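ATP-dependent DNA helicase (Mycobacterium smegmatis, PDB 5V9X) unwinds RNA:DNA hybrids as an ATP-dependent motor that tracks 3'-to-5' along single-stranded DNA. Local coordinates at residues 202-214 with 481-493. Numbering follows the deposited sequence.
Sequences GAHLALSLERLDQ and AWFDAVRRSAPFA
L207 lays its branched end against F492, the two side chains meeting at about a right angle: CD1 lies 3.7 Å from CE2 of the ring, while CD2 turns to V486 CG2 and to the hydroxyl of S489. Its CG stands anti to the carbonyl carbon (chi1 -72°), which carries both methyls off a helix flank into this apolar corner. The short side chain of S489 can fold back so that OG donates to V486 O, in the carbonyl plane; that oxygen also accepts from S489 N. The small A203 and A206 let the P491 ring come close, CB of A206 to CD at 3.7 Å. Here helix 200-213 of the DEAD/DEAH-box motor domain, which packs on strand 187-191 of its parallel sheet, meets helix 479-488 and the turn after it, from the winged-helix region of this Lhr family; the axes of 202-213 and 481-488 approach to 9.0 Å, their N-to-C directions 125° apart. A485 turns its small CB toward the motor helix, and E210 CG rests 3.7 Å from the backbone O of A485. A bend at chi2 (-60°) brings the E210 carboxylate over R488 CB. OE2 then forms a long salt bridge, 3.6 Å to R488 NE, at the guanidinium edge, whereas OE1 is paired with R222. R488 is long enough to meet Q214 too, whose OE1 comes within 2.8 Å of R488 NH2. On the flank that L207 shares, R211 crosses W482 obliquely, R211 CG 3.8 Å from W482 CZ3, its guanidinium nearly perpendicular to the indole. Arginine offers methylenes to the ring yet keeps NH2 to hydrogen-bond T175 OG1; tryptophan likewise joins a broad apolar surface to NE1, bonded to T468 OG1. V486 CG2 sits over the centre of one indole face.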
loop_
_atom_site.group_PDB
_atom_site.type_symbol
_atom_site.label_atom_id
_atom_site.label_comp_id
_atom_site.label_asym_id
_atom_site.label_seq_id
_atom_site.Cartn_x
_atom_site.Cartn_y
_atom_site.Cartn_z
ATOM N N GLY A 202 2.518 -7.149 -6.750
ATOM C CA GLY A 202 1.680 -7.433 -7.906
ATOM C C GLY A 202 2.459 -8.015 -9.067
ATOM O O GLY A 202 1.955 -8.875 -9.795
ATOM N N ALA A 203 3.694 -7.547 -9.261
ATOM C CA ALA A 203 4.567 -8.168 -10.250
ATOM C C ALA A 203 4.821 -9.625 -9.894
ATOM O O ALA A 203 4.805 -10.505 -10.764
ATOM C CB ALA A 203 5.882 -7.401 -10.352
ATOM N N HIS A 204 5.055 -9.891 -8.609
ATOM C CA HIS A 204 5.067 -11.256 -8.097
ATOM C C HIS A 204 3.773 -11.977 -8.458
ATOM O O HIS A 204 3.792 -13.119 -8.933
ATOM C CB HIS A 204 5.272 -11.208 -6.581
ATOM C CG HIS A 204 5.729 -12.497 -5.975
ATOM N ND1 HIS A 204 4.852 -13.462 -5.529
ATOM C CD2 HIS A 204 6.971 -12.959 -5.699
ATOM C CE1 HIS A 204 5.536 -14.472 -5.021
ATOM N NE2 HIS A 204 6.824 -14.193 -5.114
ATOM N N LEU A 205 2.632 -11.309 -8.252
ATOM C CA LEU A 205 1.345 -11.897 -8.610
ATOM C C LEU A 205 1.192 -12.028 -10.122
ATOM O O LEU A 205 0.614 -13.008 -10.609
ATOM C CB LEU A 205 0.207 -11.060 -8.025
ATOM C CG LEU A 205 -1.227 -11.385 -8.458
ATOM C CD1 LEU A 205 -1.555 -12.859 -8.244
ATOM C CD2 LEU A 205 -2.222 -10.501 -7.707
ATOM N N ALA A 206 1.704 -11.054 -10.879
ATOM C CA ALA A 206 1.594 -11.110 -12.333
ATOM C C ALA A 206 2.296 -12.341 -12.896
ATOM O O ALA A 206 1.810 -12.962 -13.847
ATOM C CB ALA A 206 2.167 -9.837 -12.953
ATOM N N LEU A 207 3.439 -12.714 -12.315
ATOM C CA LEU A 207 4.165 -13.882 -12.799
ATOM C C LEU A 207 3.519 -15.182 -12.332
ATOM O O LEU A 207 3.488 -16.162 -13.084
ATOM C CB LEU A 207 5.626 -13.817 -12.353
ATOM C CG LEU A 207 6.489 -12.780 -13.071
ATOM C CD1 LEU A 207 7.917 -12.823 -12.558
ATOM C CD2 LEU A 207 6.452 -13.005 -14.575
ATOM N N SER A 208 3.014 -15.214 -11.095
ATOM C CA SER A 208 2.291 -16.391 -10.623
ATOM C C SER A 208 1.144 -16.743 -11.562
ATOM O O SER A 208 0.947 -17.915 -11.905
ATOM C CB SER A 208 1.763 -16.156 -9.205
ATOM O OG SER A 208 2.815 -16.125 -8.258
ATOM N N LEU A 209 0.390 -15.733 -12.005
ATOM C CA LEU A 209 -0.740 -15.982 -12.892
ATOM C C LEU A 209 -0.291 -16.497 -14.256
ATOM O O LEU A 209 -0.990 -17.317 -14.863
ATOM C CB LEU A 209 -1.573 -14.711 -13.048
ATOM C CG LEU A 209 -2.263 -14.204 -11.777
ATOM C CD1 LEU A 209 -3.051 -12.929 -12.055
ATOM C CD2 LEU A 209 -3.164 -15.281 -11.179
ATOM N N GLU A 210 0.859 -16.037 -14.756
ATOM C CA GLU A 210 1.359 -16.564 -16.023
ATOM C C GLU A 210 1.858 -17.995 -15.863
ATOM O O GLU A 210 1.683 -18.823 -16.764
ATOM C CB GLU A 210 2.466 -15.667 -16.576
ATOM C CG GLU A 210 1.978 -14.339 -17.138
ATOM C CD GLU A 210 1.005 -14.506 -18.298
ATOM O OE1 GLU A 210 0.103 -13.651 -18.443
ATOM O OE2 GLU A 210 1.141 -15.485 -19.064
ATOM N N ARG A 211 2.483 -18.302 -14.723
ATOM C CA ARG A 211 2.847 -19.685 -14.431
ATOM C C ARG A 211 1.609 -20.567 -14.326
ATOM O O ARG A 211 1.638 -21.742 -14.708
ATOM C CB ARG A 211 3.670 -19.752 -13.147
ATOM C CG ARG A 211 5.043 -19.113 -13.258
ATOM C CD ARG A 211 5.719 -19.014 -11.901
ATOM N NE ARG A 211 5.786 -20.303 -11.218
ATOM C CZ ARG A 211 6.223 -20.463 -9.973
ATOM N NH1 ARG A 211 6.632 -19.415 -9.274
ATOM N NH2 ARG A 211 6.251 -21.670 -9.425
ATOM N N LEU A 212 0.509 -20.016 -13.806
ATOM C CA LEU A 212 -0.757 -20.742 -13.803
ATOM C C LEU A 212 -1.217 -21.043 -15.224
ATOM O O LEU A 212 -1.498 -22.198 -15.566
ATOM C CB LEU A 212 -1.821 -19.935 -13.057
ATOM C CG LEU A 212 -3.245 -20.503 -13.067
ATOM C CD1 LEU A 212 -3.334 -21.775 -12.237
ATOM C CD2 LEU A 212 -4.244 -19.469 -12.578
ATOM N N ASP A 213 -1.278 -20.011 -16.073
ATOM C CA ASP A 213 -1.760 -20.182 -17.441
ATOM C C ASP A 213 -0.980 -21.249 -18.199
ATOM O O ASP A 213 -1.512 -21.861 -19.133
ATOM C CB ASP A 213 -1.694 -18.849 -18.190
ATOM C CG ASP A 213 -2.793 -17.889 -17.776
ATOM O OD1 ASP A 213 -3.671 -18.296 -16.988
ATOM O OD2 ASP A 213 -2.779 -16.727 -18.239
ATOM N N GLN A 214 0.275 -21.490 -17.818
ATOM C CA GLN A 214 1.052 -22.553 -18.443
ATOM C C GLN A 214 0.700 -23.939 -17.918
ATOM O O GLN A 214 1.136 -24.934 -18.507
ATOM C CB GLN A 214 2.549 -22.295 -18.262
ATOM C CG GLN A 214 3.061 -21.102 -19.053
ATOM C CD GLN A 214 2.592 -21.113 -20.500
ATOM O OE1 GLN A 214 2.075 -20.115 -21.002
ATOM N NE2 GLN A 214 2.777 -22.242 -21.178
ATOM N N ALA A 481 10.915 -20.652 -23.174
ATOM C CA ALA A 481 9.525 -20.685 -22.728
ATOM C C ALA A 481 9.321 -19.816 -21.494
ATOM O O ALA A 481 8.300 -19.128 -21.372
ATOM C CB ALA A 481 9.097 -22.126 -22.450
ATOM N N TRP A 482 10.280 -19.838 -20.565
ATOM C CA TRP A 482 10.179 -18.983 -19.388
ATOM C C TRP A 482 10.234 -17.511 -19.777
ATOM O O TRP A 482 9.531 -16.681 -19.191
ATOM C CB TRP A 482 11.286 -19.336 -18.391
ATOM C CG TRP A 482 11.300 -18.511 -17.126
ATOM C CD1 TRP A 482 12.391 -17.927 -16.548
ATOM C CD2 TRP A 482 10.180 -18.185 -16.287
ATOM N NE1 TRP A 482 12.023 -17.260 -15.405
ATOM C CE2 TRP A 482 10.671 -17.401 -15.223
ATOM C CE3 TRP A 482 8.812 -18.476 -16.332
ATOM C CZ2 TRP A 482 9.844 -16.906 -14.215
ATOM C CZ3 TRP A 482 7.994 -17.983 -15.331
ATOM C CH2 TRP A 482 8.513 -17.207 -14.288
ATOM N N PHE A 483 11.047 -17.172 -20.781
ATOM C CA PHE A 483 11.067 -15.802 -21.283
ATOM C C PHE A 483 9.753 -15.447 -21.972
ATOM O O PHE A 483 9.253 -14.325 -21.825
ATOM C CB PHE A 483 12.246 -15.613 -22.237
ATOM C CG PHE A 483 12.407 -14.204 -22.739
ATOM C CD1 PHE A 483 12.759 -13.180 -21.873
ATOM C CD2 PHE A 483 12.225 -13.906 -24.081
ATOM C CE1 PHE A 483 12.914 -11.883 -22.335
ATOM C CE2 PHE A 483 12.380 -12.613 -24.548
ATOM C CZ PHE A 483 12.725 -11.601 -23.674
ATOM N N ASP A 484 9.178 -16.392 -22.721
ATOM C CA ASP A 484 7.916 -16.131 -23.410
ATOM C C ASP A 484 6.787 -15.876 -22.420
ATOM O O ASP A 484 5.918 -15.031 -22.665
ATOM C CB ASP A 484 7.562 -17.301 -24.326
ATOM C CG ASP A 484 8.524 -17.447 -25.488
ATOM O OD1 ASP A 484 9.033 -16.415 -25.976
ATOM O OD2 ASP A 484 8.768 -18.596 -25.915
ATOM N N ALA A 485 6.776 -16.604 -21.302
ATOM C CA ALA A 485 5.735 -16.402 -20.299
ATOM C C ALA A 485 5.955 -15.106 -19.531
ATOM O O ALA A 485 4.996 -14.388 -19.224
ATOM C CB ALA A 485 5.692 -17.592 -19.343
ATOM N N VAL A 486 7.214 -14.791 -19.217
ATOM C CA VAL A 486 7.528 -13.579 -18.467
ATOM C C VAL A 486 7.056 -12.342 -19.221
ATOM O O VAL A 486 6.466 -11.425 -18.631
ATOM C CB VAL A 486 9.037 -13.529 -18.165
ATOM C CG1 VAL A 486 9.478 -12.123 -17.841
ATOM C CG2 VAL A 486 9.368 -14.455 -17.010
ATOM N N ARG A 487 7.289 -12.299 -20.535
ATOM C CA ARG A 487 6.880 -11.142 -21.323
ATOM C C ARG A 487 5.368 -11.034 -21.472
ATOM O O ARG A 487 4.874 -9.963 -21.842
ATOM C CB ARG A 487 7.524 -11.182 -22.707
ATOM C CG ARG A 487 9.000 -10.830 -22.723
ATOM C CD ARG A 487 9.409 -10.327 -24.096
ATOM N NE ARG A 487 9.714 -8.898 -24.089
ATOM C CZ ARG A 487 9.763 -8.142 -25.180
ATOM N NH1 ARG A 487 9.516 -8.675 -26.369
ATOM N NH2 ARG A 487 10.053 -6.852 -25.084
ATOM N N ARG A 488 4.623 -12.111 -21.209
ATOM C CA ARG A 488 3.169 -12.021 -21.290
ATOM C C ARG A 488 2.591 -11.243 -20.113
ATOM O O ARG A 488 1.507 -10.659 -20.229
ATOM C CB ARG A 488 2.552 -13.419 -21.374
ATOM C CG ARG A 488 2.555 -14.000 -22.779
ATOM C CD ARG A 488 1.718 -15.267 -22.882
ATOM N NE ARG A 488 2.394 -16.429 -22.314
ATOM C CZ ARG A 488 3.150 -17.269 -23.014
ATOM N NH1 ARG A 488 3.330 -17.076 -24.313
ATOM N NH2 ARG A 488 3.728 -18.301 -22.415
ATOM N N SER A 489 3.298 -11.213 -18.987
ATOM C CA SER A 489 2.878 -10.395 -17.863
ATOM C C SER A 489 3.044 -8.912 -18.197
ATOM O O SER A 489 3.686 -8.531 -19.180
ATOM C CB SER A 489 3.679 -10.749 -16.611
ATOM O OG SER A 489 5.053 -10.441 -16.780
ATOM N N ALA A 490 2.455 -8.069 -17.359
ATOM C CA ALA A 490 2.509 -6.624 -17.550
ATOM C C ALA A 490 3.855 -6.011 -17.155
ATOM O O ALA A 490 4.390 -5.196 -17.919
ATOM C CB ALA A 490 1.376 -5.945 -16.776
ATOM N N PRO A 491 4.439 -6.345 -15.993
ATOM C CA PRO A 491 5.679 -5.660 -15.586
ATOM C C PRO A 491 6.892 -6.013 -16.430
ATOM O O PRO A 491 7.936 -5.368 -16.274
ATOM C CB PRO A 491 5.880 -6.115 -14.133
ATOM C CG PRO A 491 4.584 -6.711 -13.716
ATOM C CD PRO A 491 4.010 -7.300 -14.956
ATOM N N PHE A 492 6.798 -7.012 -17.309
ATOM C CA PHE A 492 7.937 -7.445 -18.112
ATOM C C PHE A 492 7.629 -7.425 -19.604
ATOM O O PHE A 492 8.320 -8.087 -20.385
ATOM C CB PHE A 492 8.388 -8.840 -17.680
ATOM C CG PHE A 492 8.797 -8.927 -16.234
ATOM C CD1 PHE A 492 10.091 -8.619 -15.847
ATOM C CD2 PHE A 492 7.890 -9.318 -15.265
ATOM C CE1 PHE A 492 10.472 -8.701 -14.521
ATOM C CE2 PHE A 492 8.262 -9.400 -13.936
ATOM C CZ PHE A 492 9.556 -9.092 -13.565
ATOM N N ALA A 493 6.611 -6.666 -20.017
ATOM C CA ALA A 493 6.216 -6.628 -21.420
ATOM C C ALA A 493 7.313 -6.085 -22.328
ATOM O O ALA A 493 7.267 -6.318 -23.541
ATOM C CB ALA A 493 4.946 -5.790 -21.579
#